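Local structure of CCMAN5 (Cellulosimicrobium cellulans, 2XSG) at residues A[683-691]-A[732-740]; A[292-301]-A[693-702]. The protein probably hydrolyses terminal alpha-linked mannose residues of glycans as a calcium-containing alpha-mannosidase of glycosyl hydrolase family 92. All blocks are in the same frame, centred on the assembly; numbering follows the deposited sequence.

Contact 1. Residues A[683-691]-A[732-740]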
loop_
_atom_site.group_PDB
_atom_site.type_symbol
_atom_site.label_atom_id
_atom_site.label_comp_id
_atom_site.label_asym_id
_atom_site.label_seq_id
_atom_site.Cartn_x
_atom_site.Cartn_y
_atom_site.Cartn_z
ATOM N N GLY A 683 4.869 -12.005 -11.455
ATOM C CA GLY A 683 4.855 -13.448 -11.622
ATOM C C GLY A 683 5.848 -13.913 -12.670
ATOM O O GLY A 683 5.793 -15.056 -13.122
ATOM N N SER A 684 6.744 -13.024 -13.075
ATOM C CA SER A 684 7.879 -13.393 -13.929
ATOM C C SER A 684 9.136 -12.825 -13.268
ATOM O O SER A 684 9.051 -12.233 -12.190
ATOM C CB SER A 684 7.718 -12.828 -15.344
ATOM O OG SER A 684 8.081 -11.467 -15.390
ATOM N N SER A 685 10.287 -12.997 -13.902
ATOM C CA SER A 685 11.522 -12.458 -13.352
ATOM C C SER A 685 11.955 -11.191 -14.086
ATOM O O SER A 685 13.063 -10.698 -13.876
ATOM C CB SER A 685 12.623 -13.515 -13.387
ATOM O OG SER A 685 12.844 -13.964 -14.709
ATOM N N GLN A 686 11.075 -10.656 -14.930
ATOM C CA GLN A 686 11.455 -9.516 -15.801
ATOM C C GLN A 686 10.967 -8.124 -15.368
ATOM O O GLN A 686 9.918 -7.988 -14.709
ATOM C CB GLN A 686 11.041 -9.797 -17.243
ATOM C CG GLN A 686 11.911 -10.880 -17.893
ATOM C CD GLN A 686 11.645 -11.034 -19.375
ATOM O OE1 GLN A 686 12.201 -11.932 -20.014
ATOM N NE2 GLN A 686 10.815 -10.163 -19.937
ATOM N N PHE A 687 11.742 -7.104 -15.753
ATOM C CA PHE A 687 11.379 -5.706 -15.539
ATOM C C PHE A 687 11.561 -4.961 -16.833
ATOM O O PHE A 687 12.517 -5.230 -17.555
ATOM C CB PHE A 687 12.211 -5.083 -14.423
ATOM C CG PHE A 687 11.998 -5.746 -13.107
ATOM C CD1 PHE A 687 10.944 -5.361 -12.294
ATOM C CD2 PHE A 687 12.815 -6.794 -12.700
ATOM C CE1 PHE A 687 10.712 -5.991 -11.094
ATOM C CE2 PHE A 687 12.591 -7.445 -11.477
ATOM C CZ PHE A 687 11.543 -7.028 -10.675
ATOM N N GLN A 688 10.623 -4.063 -17.134
ATOM C CA GLN A 688 10.706 -3.222 -18.320
ATOM C C GLN A 688 11.434 -1.907 -18.037
ATOM O O GLN A 688 11.208 -1.263 -16.993
ATOM C CB GLN A 688 9.307 -2.942 -18.892
ATOM C CG GLN A 688 8.615 -4.188 -19.512
ATOM C CD GLN A 688 9.250 -4.612 -20.829
ATOM O OE1 GLN A 688 9.652 -3.762 -21.642
ATOM N NE2 GLN A 688 9.350 -5.928 -21.049
ATOM N N VAL A 689 12.270 -1.501 -18.998
ATOM C CA VAL A 689 13.045 -0.272 -18.914
ATOM C C VAL A 689 12.147 0.926 -19.197
ATOM O O VAL A 689 11.361 0.914 -20.157
ATOM C CB VAL A 689 14.241 -0.293 -19.892
ATOM C CG1 VAL A 689 14.864 1.096 -20.028
ATOM C CG2 VAL A 689 15.290 -1.300 -19.415
ATOM N N GLY A 690 12.249 1.947 -18.343
ATOM C CA GLY A 690 11.505 3.198 -18.531
ATOM C C GLY A 690 12.420 4.386 -18.775
ATOM O O GLY A 690 13.279 4.341 -19.660
ATOM N N SER A 691 12.235 5.435 -17.976
ATOM C CA SER A 691 13.052 6.640 -18.056
ATOM C C SER A 691 13.621 6.978 -16.677
ATOM O O SER A 691 13.008 7.748 -15.928
ATOM C CB SER A 691 12.214 7.800 -18.610
ATOM O OG SER A 691 12.964 9.007 -18.689
ATOM N N GLY A 732 20.987 -3.464 -25.738
ATOM C CA GLY A 732 19.904 -3.012 -26.604
ATOM C C GLY A 732 18.537 -3.602 -26.314
ATOM O O GLY A 732 17.645 -3.521 -27.161
ATOM N N ASN A 733 18.371 -4.214 -25.141
ATOM C CA ASN A 733 17.070 -4.746 -24.736
ATOM C C ASN A 733 16.347 -3.733 -23.866
ATOM O O ASN A 733 16.986 -2.966 -23.153
ATOM C CB ASN A 733 17.211 -6.085 -23.990
ATOM C CG ASN A 733 17.731 -7.209 -24.876
ATOM O OD1 ASN A 733 17.768 -7.105 -26.099
ATOM N ND2 ASN A 733 18.140 -8.288 -24.249
ATOM N N THR A 734 15.020 -3.740 -23.930
ATOM C CA THR A 734 14.183 -2.806 -23.180
ATOM C C THR A 734 13.575 -3.470 -21.925
ATOM O O THR A 734 12.610 -2.973 -21.342
ATOM C CB THR A 734 13.109 -2.174 -24.088
ATOM O OG1 THR A 734 12.477 -3.196 -24.874
ATOM C CG2 THR A 734 13.753 -1.120 -25.035
ATOM N N TRP A 735 14.177 -4.594 -21.530
ATOM C CA TRP A 735 13.841 -5.320 -20.304
ATOM C C TRP A 735 15.122 -5.894 -19.706
ATOM O O TRP A 735 16.084 -6.188 -20.431
ATOM C CB TRP A 735 12.853 -6.459 -20.597
ATOM C CG TRP A 735 13.381 -7.503 -21.562
ATOM C CD1 TRP A 735 13.246 -7.502 -22.927
ATOM C CD2 TRP A 735 14.130 -8.690 -21.233
ATOM N NE1 TRP A 735 13.860 -8.612 -23.465
ATOM C CE2 TRP A 735 14.417 -9.353 -22.452
ATOM C CE3 TRP A 735 14.595 -9.252 -20.030
ATOM C CZ2 TRP A 735 15.137 -10.564 -22.503
ATOM C CZ3 TRP A 735 15.306 -10.455 -20.078
ATOM C CH2 TRP A 735 15.580 -11.090 -21.312
ATOM N N VAL A 736 15.146 -6.047 -18.387
ATOM C CA VAL A 736 16.257 -6.717 -17.728
ATOM C C VAL A 736 15.730 -7.787 -16.767
ATOM O O VAL A 736 14.614 -7.666 -16.229
ATOM C CB VAL A 736 17.202 -5.737 -16.956
ATOM C CG1 VAL A 736 17.410 -4.428 -17.717
ATOM C CG2 VAL A 736 16.646 -5.439 -15.594
ATOM N N ASP A 737 16.539 -8.821 -16.543
ATOM C CA ASP A 737 16.169 -9.870 -15.606
ATOM C C ASP A 737 16.462 -9.461 -14.177
ATOM O O ASP A 737 17.443 -8.747 -13.910
ATOM C CB ASP A 737 16.875 -11.177 -15.916
ATOM C CG ASP A 737 16.103 -12.376 -15.391
ATOM O OD1 ASP A 737 16.547 -12.965 -14.366
ATOM O OD2 ASP A 737 15.028 -12.680 -15.984
ATOM N N TYR A 738 15.611 -9.931 -13.263
ATOM C CA TYR A 738 15.815 -9.746 -11.825
ATOM C C TYR A 738 17.227 -10.153 -11.377
ATOM O O TYR A 738 17.868 -9.445 -10.579
ATOM C CB TYR A 738 14.768 -10.541 -11.056
ATOM C CG TYR A 738 14.891 -10.468 -9.548
ATOM C CD1 TYR A 738 14.445 -9.351 -8.849
ATOM C CD2 TYR A 738 15.436 -11.539 -8.819
ATOM C CE1 TYR A 738 14.550 -9.293 -7.459
ATOM C CE2 TYR A 738 15.552 -11.491 -7.432
ATOM C CZ TYR A 738 15.099 -10.370 -6.756
ATOM O OH TYR A 738 15.204 -10.305 -5.393
ATOM N N ALA A 739 17.717 -11.276 -11.906
ATOM C CA ALA A 739 19.046 -11.771 -11.541
ATOM C C ALA A 739 20.134 -10.730 -11.843
ATOM O O ALA A 739 21.098 -10.568 -11.082
ATOM C CB ALA A 739 19.355 -13.151 -12.243
ATOM N N THR A 740 19.966 -10.015 -12.945
ATOM C CA THR A 740 20.951 -9.028 -13.376
ATOM C C THR A 740 21.009 -7.887 -12.371
ATOM O O THR A 740 22.092 -7.445 -11.974
ATOM C CB THR A 740 20.636 -8.516 -14.787
ATOM O OG1 THR A 740 20.645 -9.629 -15.681
ATOM C CG2 THR A 740 21.662 -7.502 -15.249
HETATM O O HOH W 1 11.003 -4.751 -23.663
#
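S685 opens the pairing of strand 686-689 with strand 735-737, an antiparallel edge of a small three-stranded sheet. S685 OG gives a hydrogen bond to D737 OD2 (2.8 Å), on the syn side of the carboxylate, while S685 O accepts from Y738 N (2.7 Å). D737 is the N-cap of the helix that starts at Y738: its OD1 takes the A739 N-H from above the carboxylate plane, so one carboxylate serves both the cap and the residue leading into strand 686-689. Q686 extends its chain over W735 and lays its amide on one face of the indole, the two planes only 10° apart. F687 leaves the opposite face of the sheet, and its ring lies beside that of Y738 in the helix, the two meeting edge to edge with F687 CE2 3.7 Å from Y738 CD1. The backbone of F687 is bonded both ways to V736. Q688 bends at chi2 (-72°), which brings OE1 to a water shared with T734 OG1; N599 also donates to this OE1. V689 sets CG2 against V736 CG1, and V689 N-H reaches T734 O almost straight (2.8 Å, 175° at the hydrogen).

Contact 2. Residues A[292-301]-A[693-702]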
loop_
_atom_site.group_PDB
_atom_site.type_symbol
_atom_site.label_atom_id
_atom_site.label_comp_id
_atom_site.label_asym_id
_atom_site.label_seq_id
_atom_site.Cartn_x
_atom_site.Cartn_y
_atom_site.Cartn_z
ATOM N N ARG A 292 19.107 2.098 1.578
ATOM C CA ARG A 292 19.227 1.025 0.599
ATOM C C ARG A 292 19.258 1.568 -0.824
ATOM O O ARG A 292 19.829 0.926 -1.715
ATOM C CB ARG A 292 18.086 0.023 0.739
ATOM C CG ARG A 292 18.097 -0.755 2.050
ATOM C CD ARG A 292 16.920 -1.733 2.088
ATOM N NE ARG A 292 16.916 -2.523 3.322
ATOM C CZ ARG A 292 17.632 -3.630 3.515
ATOM N NH1 ARG A 292 18.427 -4.103 2.548
ATOM N NH2 ARG A 292 17.553 -4.266 4.681
ATOM N N VAL A 293 18.631 2.735 -1.026
ATOM C CA VAL A 293 18.710 3.482 -2.287
ATOM C C VAL A 293 19.380 4.844 -2.103
ATOM O O VAL A 293 18.888 5.710 -1.356
ATOM C CB VAL A 293 17.336 3.685 -2.936
ATOM C CG1 VAL A 293 17.514 4.205 -4.370
ATOM C CG2 VAL A 293 16.561 2.385 -2.941
ATOM N N ALA A 294 20.512 5.023 -2.777
ATOM C CA ALA A 294 21.259 6.277 -2.725
ATOM C C ALA A 294 21.201 6.977 -4.062
ATOM O O ALA A 294 21.531 6.404 -5.102
ATOM C CB ALA A 294 22.708 6.040 -2.306
ATOM N N ILE A 295 20.794 8.238 -4.024
ATOM C CA ILE A 295 20.538 9.000 -5.235
ATOM C C ILE A 295 21.444 10.238 -5.383
ATOM O O ILE A 295 21.714 10.967 -4.432
ATOM C CB ILE A 295 19.049 9.370 -5.303
ATOM C CG1 ILE A 295 18.256 8.154 -5.745
ATOM C CG2 ILE A 295 18.796 10.531 -6.249
ATOM C CD1 ILE A 295 16.846 8.295 -5.484
ATOM N N ASP A 296 21.897 10.445 -6.612
ATOM C CA ASP A 296 22.636 11.621 -6.998
ATOM C C ASP A 296 21.762 12.270 -8.074
ATOM O O ASP A 296 21.612 11.730 -9.168
ATOM C CB ASP A 296 24.023 11.191 -7.526
ATOM C CG ASP A 296 24.783 12.317 -8.231
ATOM O OD1 ASP A 296 24.319 13.479 -8.239
ATOM O OD2 ASP A 296 25.863 12.033 -8.795
ATOM N N ALA A 297 21.150 13.403 -7.741
ATOM C CA ALA A 297 20.224 14.091 -8.652
ATOM C C ALA A 297 20.700 15.517 -8.942
ATOM O O ALA A 297 20.653 16.369 -8.071
ATOM C CB ALA A 297 18.830 14.113 -8.062
ATOM N N SER A 298 21.150 15.761 -10.173
ATOM C CA SER A 298 21.647 17.080 -10.590
ATOM C C SER A 298 20.545 18.126 -10.586
ATOM O O SER A 298 19.357 17.798 -10.624
ATOM C CB SER A 298 22.221 17.010 -12.016
ATOM O OG SER A 298 21.190 16.672 -12.958
ATOM N N THR A 299 20.957 19.389 -10.576
ATOM C CA THR A 299 20.073 20.520 -10.841
ATOM C C THR A 299 19.274 20.318 -12.118
ATOM O O THR A 299 18.107 20.664 -12.173
ATOM C CB THR A 299 20.899 21.826 -11.003
ATOM O OG1 THR A 299 21.611 22.075 -9.789
ATOM C CG2 THR A 299 19.999 23.019 -11.324
ATOM N N ALA A 300 19.912 19.769 -13.149
ATOM C CA ALA A 300 19.269 19.612 -14.459
ATOM C C ALA A 300 17.957 18.802 -14.419
ATOM O O ALA A 300 16.963 19.167 -15.067
ATOM C CB ALA A 300 20.266 19.002 -15.482
ATOM N N THR A 301 17.963 17.715 -13.655
ATOM C CA THR A 301 16.808 16.824 -13.564
ATOM C C THR A 301 15.887 17.175 -12.371
ATOM O O THR A 301 14.708 16.848 -12.374
ATOM C CB THR A 301 17.271 15.344 -13.484
ATOM O OG1 THR A 301 16.172 14.488 -13.785
ATOM C CG2 THR A 301 17.838 14.993 -12.101
ATOM N N PHE A 693 15.043 8.621 -13.564
ATOM C CA PHE A 693 14.948 10.054 -13.244
ATOM C C PHE A 693 16.275 10.701 -12.908
ATOM O O PHE A 693 16.444 11.887 -13.145
ATOM C CB PHE A 693 14.047 10.334 -12.025
ATOM C CG PHE A 693 12.633 9.836 -12.136
ATOM C CD1 PHE A 693 12.145 9.242 -13.298
ATOM C CD2 PHE A 693 11.769 10.024 -11.060
ATOM C CE1 PHE A 693 10.840 8.805 -13.365
ATOM C CE2 PHE A 693 10.461 9.582 -11.112
ATOM C CZ PHE A 693 9.990 8.974 -12.270
ATOM N N PHE A 694 17.184 9.940 -12.307
ATOM C CA PHE A 694 18.351 10.531 -11.642
ATOM C C PHE A 694 19.677 10.190 -12.310
ATOM O O PHE A 694 19.807 9.150 -12.967
ATOM C CB PHE A 694 18.374 10.127 -10.165
ATOM C CG PHE A 694 17.097 10.462 -9.427
ATOM C CD1 PHE A 694 16.684 11.775 -9.279
ATOM C CD2 PHE A 694 16.310 9.464 -8.884
ATOM C CE1 PHE A 694 15.498 12.082 -8.596
ATOM C CE2 PHE A 694 15.125 9.762 -8.203
ATOM C CZ PHE A 694 14.728 11.066 -8.053
ATOM N N ASP A 695 20.654 11.075 -12.135
ATOM C CA ASP A 695 21.988 10.892 -12.709
ATOM C C ASP A 695 22.600 9.560 -12.293
ATOM O O ASP A 695 23.190 8.872 -13.113
ATOM C CB ASP A 695 22.915 12.049 -12.315
ATOM C CG ASP A 695 22.394 13.378 -12.784
ATOM O OD1 ASP A 695 21.254 13.714 -12.400
ATOM O OD2 ASP A 695 23.114 14.073 -13.544
ATOM N N SER A 696 22.455 9.214 -11.017
ATOM C CA SER A 696 22.879 7.921 -10.503
ATOM C C SER A 696 21.886 7.456 -9.432
ATOM O O SER A 696 21.454 8.259 -8.591
ATOM C CB SER A 696 24.296 8.014 -9.912
ATOM O OG SER A 696 24.717 6.759 -9.381
ATOM N N THR A 697 21.515 6.178 -9.486
ATOM C CA THR A 697 20.707 5.541 -8.442
ATOM C C THR A 697 21.355 4.191 -8.063
ATOM O O THR A 697 21.560 3.347 -8.938
ATOM C CB THR A 697 19.246 5.388 -8.893
ATOM O OG1 THR A 697 18.645 6.694 -8.992
ATOM C CG2 THR A 697 18.453 4.522 -7.929
ATOM N N THR A 698 21.715 4.027 -6.785
ATOM C CA THR A 698 22.433 2.837 -6.287
ATOM C C THR A 698 21.599 2.090 -5.244
ATOM O O THR A 698 21.237 2.645 -4.200
ATOM C CB THR A 698 23.820 3.217 -5.655
ATOM O OG1 THR A 698 24.629 3.897 -6.627
ATOM C CG2 THR A 698 24.571 1.991 -5.159
ATOM N N ILE A 699 21.307 0.830 -5.532
ATOM C CA ILE A 699 20.657 -0.045 -4.566
ATOM C C ILE A 699 21.717 -0.950 -3.955
ATOM O O ILE A 699 22.319 -1.763 -4.661
ATOM C CB ILE A 699 19.523 -0.893 -5.200
ATOM C CG1 ILE A 699 18.507 0.012 -5.924
ATOM C CG2 ILE A 699 18.844 -1.764 -4.109
ATOM C CD1 ILE A 699 17.481 -0.773 -6.851
ATOM N N THR A 700 21.953 -0.783 -2.649
ATOM C CA THR A 700 22.944 -1.572 -1.903
ATOM C C THR A 700 22.261 -2.729 -1.180
ATOM O O THR A 700 21.325 -2.517 -0.411
ATOM C CB THR A 700 23.709 -0.688 -0.901
ATOM O OG1 THR A 700 24.232 0.466 -1.589
ATOM C CG2 THR A 700 24.842 -1.459 -0.226
ATOM N N TYR A 701 22.705 -3.948 -1.479
ATOM C CA TYR A 701 22.157 -5.160 -0.872
ATOM C C TYR A 701 22.862 -5.526 0.439
ATOM O O TYR A 701 23.905 -4.963 0.766
ATOM C CB TYR A 701 22.151 -6.310 -1.895
ATOM C CG TYR A 701 21.334 -5.901 -3.094
ATOM C CD1 TYR A 701 19.963 -5.705 -2.974
ATOM C CD2 TYR A 701 21.942 -5.619 -4.328
ATOM C CE1 TYR A 701 19.206 -5.298 -4.054
ATOM C CE2 TYR A 701 21.194 -5.205 -5.420
ATOM C CZ TYR A 701 19.823 -5.049 -5.272
ATOM O OH TYR A 701 19.062 -4.636 -6.320
ATOM N N ASP A 702 22.281 -6.457 1.189
ATOM C CA ASP A 702 22.759 -6.775 2.536
ATOM C C ASP A 702 24.224 -7.202 2.591
ATOM O O ASP A 702 24.874 -6.985 3.600
ATOM C CB ASP A 702 21.849 -7.810 3.213
ATOM C CG ASP A 702 20.427 -7.269 3.443
ATOM O OD1 ASP A 702 20.284 -6.034 3.587
ATOM O OD2 ASP A 702 19.458 -8.064 3.471
HETATM O O HOH W 2 18.059 -7.324 5.419
HETATM O O HOH W 3 18.792 -3.715 -0.191
HETATM O O HOH W 4 23.790 6.609 -6.678
HETATM O O HOH W 5 22.107 15.464 -15.598
#
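An antiparallel strand pair with a classic beta bulge joins strand 293-296 to strand 696-700, at the outer edge of a mixed six-stranded sheet. D695 and S696 together face D296. D296 and S696 exchange backbone hydrogen bonds in both directions. A294 and T698 form the next hydrogen-bonded pair, and T700 N to R292 O continues the ladder. Beside it a water takes up A294 O, S696 OG and T698 OG1 together.

On the face toward helix 306-318, I295 lies across F694. I295 CG2 sits over the F694 ring, 3.8 Å from its centroid and 20° off the normal, a CH-pi contact, and I295 CD1 reaches F694 CE2 at 3.5 Å. CB of F693 covers the opposite face, so the ring is sandwiched, and A297 CB comes in obliquely at 3.4 Å from F694 CD1. V293 CG1 packs on T697 CG2 further along.

Beyond the bulge D695 holds the turn after strand 293-296: S298 N points at D695 OD1 (3.0 Å), well above the carboxylate plane, and a water links S298 OG to D695 OD2. T301 OG1, anti to its own N (chi1 -163°), gives a 2.7 Å bond to F693 O and also accepts from R612.

At the other end R292, extended from CG to NE, presents the edge of its guanidinium to D702. R292 NH1 makes the 2.9 Å salt bridge to D702 OD1, with the planes 68° apart; NH2 adds a weak bond to the same oxygen. Waters connect NH1 to T700 O and NH2 to D702 OD2. The whole is a bulged antiparallel edge pair, by which a strand from much earlier in the chain closes one side of a C-terminal beta-sheet.

In the fold
The two contacts lie about 18 Å apart between centres, and the chain runs almost directly from strand 686-689 of contact 1 into strand 696-700 of contact 2. Each adds an outermost strand, 735-737 or 293-296, to a different sheet. Both are partly buried, but contact 2 includes exposed residues among those that touch, whereas contact 1 has none. Contact 1 joins elements 41 residues apart and mixes an amide-indole stack with a helix cap; contact 2 bridges 392 residues and relies on a longer ladder, a bulge and a watered salt bridge at its end. Their apolar sides also differ: strands 677-678 and 746-752 with loops and helix 604-616 adjoin contact 1, helices 306-318 and 665-675 contact 2.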